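PDB 6IBU: Crh-like protein 5 from Neosartorya fumigata, which couples chitinase and transglycosylase activities to transfer chitin onto 1,6-beta-glucan, or onto other chitin, as cross-links of the fungal cell wall and septa. Local coordinates for residues Gln112-Phe116 with Val160-Thr164. Numbering follows the deposited sequence.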
# COMPACT_ATOMS: atom_id res chain seq x y z
N GLN A 112 -7.65 -0.66 -8.80
CA GLN A 112 -7.10 0.66 -9.18
C GLN A 112 -5.61 0.67 -8.82
O GLN A 112 -5.24 0.13 -7.79
CB GLN A 112 -7.87 1.80 -8.53
CG GLN A 112 -7.55 3.11 -9.22
CD GLN A 112 -8.07 4.32 -8.50
OE1 GLN A 112 -8.56 5.25 -9.12
NE2 GLN A 112 -7.97 4.31 -7.18
N THR A 113 -4.79 1.22 -9.70
CA THR A 113 -3.37 1.48 -9.41
C THR A 113 -3.22 2.96 -9.15
O THR A 113 -3.96 3.75 -9.70
CB THR A 113 -2.42 1.00 -10.52
OG1 THR A 113 -2.74 1.65 -11.74
CG2 THR A 113 -2.42 -0.51 -10.69
N ASN A 114 -2.28 3.34 -8.32
CA ASN A 114 -2.12 4.77 -7.99
C ASN A 114 -0.73 5.07 -7.49
O ASN A 114 -0.04 4.18 -7.00
CB ASN A 114 -3.11 5.17 -6.92
CG ASN A 114 -3.90 6.37 -7.37
OD1 ASN A 114 -3.36 7.44 -7.58
ND2 ASN A 114 -5.19 6.14 -7.58
N TYR A 115 -0.35 6.33 -7.58
CA TYR A 115 0.91 6.81 -6.97
C TYR A 115 0.73 8.29 -6.68
O TYR A 115 -0.12 8.94 -7.31
CB TYR A 115 2.09 6.51 -7.88
CG TYR A 115 2.30 7.53 -8.97
CD1 TYR A 115 1.60 7.46 -10.16
CD2 TYR A 115 3.17 8.59 -8.77
CE1 TYR A 115 1.78 8.42 -11.14
CE2 TYR A 115 3.38 9.54 -9.75
CZ TYR A 115 2.68 9.45 -10.94
OH TYR A 115 2.87 10.39 -11.89
N PHE A 116 1.49 8.77 -5.70
CA PHE A 116 1.70 10.19 -5.35
C PHE A 116 3.20 10.40 -5.24
O PHE A 116 3.91 9.49 -4.79
CB PHE A 116 1.00 10.53 -4.03
CG PHE A 116 -0.49 10.32 -4.10
CD1 PHE A 116 -1.31 11.29 -4.66
CD2 PHE A 116 -1.07 9.12 -3.70
CE1 PHE A 116 -2.68 11.11 -4.71
CE2 PHE A 116 -2.43 8.92 -3.81
CZ PHE A 116 -3.24 9.91 -4.31
N VAL A 160 0.78 -4.80 -15.54
CA VAL A 160 -0.52 -4.11 -15.82
C VAL A 160 -0.32 -2.60 -15.90
O VAL A 160 -1.20 -1.93 -16.48
CB VAL A 160 -1.61 -4.47 -14.80
CG1 VAL A 160 -1.94 -5.94 -14.90
CG2 VAL A 160 -1.23 -4.09 -13.38
N ARG A 161 0.79 -2.08 -15.36
CA ARG A 161 1.10 -0.64 -15.48
C ARG A 161 2.58 -0.39 -15.25
O ARG A 161 3.12 -0.96 -14.30
CB ARG A 161 0.33 0.17 -14.45
CG ARG A 161 0.57 1.67 -14.55
CD ARG A 161 -0.34 2.40 -13.60
NE ARG A 161 -0.07 3.82 -13.68
CZ ARG A 161 -0.62 4.72 -12.88
NH1 ARG A 161 -1.49 4.34 -11.95
NH2 ARG A 161 -0.28 5.99 -13.03
N THR A 162 3.16 0.53 -16.01
CA THR A 162 4.54 1.04 -15.79
C THR A 162 4.51 2.56 -15.68
O THR A 162 4.02 3.21 -16.60
CB THR A 162 5.48 0.62 -16.92
OG1 THR A 162 5.57 -0.81 -16.96
CG2 THR A 162 6.85 1.20 -16.72
N LEU A 163 5.04 3.09 -14.59
CA LEU A 163 5.32 4.53 -14.42
C LEU A 163 6.83 4.73 -14.57
O LEU A 163 7.56 4.24 -13.74
CB LEU A 163 4.82 4.97 -13.04
CG LEU A 163 5.29 6.36 -12.63
CD1 LEU A 163 4.61 7.40 -13.49
CD2 LEU A 163 5.06 6.58 -11.14
N THR A 164 7.26 5.38 -15.64
CA THR A 164 8.70 5.70 -15.85
C THR A 164 8.98 6.99 -15.09
O THR A 164 8.06 7.79 -14.85
CB THR A 164 9.07 5.78 -17.33
OG1 THR A 164 8.50 6.99 -17.85
CG2 THR A 164 8.57 4.59 -18.11
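Leu-163 lays its CD2 methyl over the middle of the Tyr-115 ring, 3.4 Å from the ring centroid and almost on the ring normal, a nearly ideal CH-pi contact. Because all six ring carbons are about equally far from CD2, the methyl favours no one edge; CD1 reaches toward the phenol end, 3.8 Å from Tyr-115 CZ. The edge of the same ring meets Arg-161, whose NH2 lies near the ring plane, 3.7 Å from Tyr-115 CE1, with the guanidinium turned 69° from the ring.

Arg-161 gets that far by stretching out fully: CG is anti to the backbone N (chi1 -178°) and the chain runs straight on to NE, carrying the guanidinium across to the facing strand. At its end NH1 donates to Thr-113 OG1 at 3.0 Å, with an N-H...O angle of 164° and close to the guanidinium plane. NH1 also bonds the carbonyl of Arg-126, and Thr-113 OG1 that of Thr-128, so the threonine links the arginine to strand 128-131. Trp-153 makes a cation-pi contact with Arg-161; Val-160 and Arg-161 together sit opposite this single residue of strand 150-155, a classic beta bulge.

The axes of segments 112-116 and 160-164 run nearly parallel and approach to 9.1 Å; they belong to different antiparallel sheets and meet through side chains such as these, as in the face-to-face packing of the GH16 beta-sandwich (jelly roll).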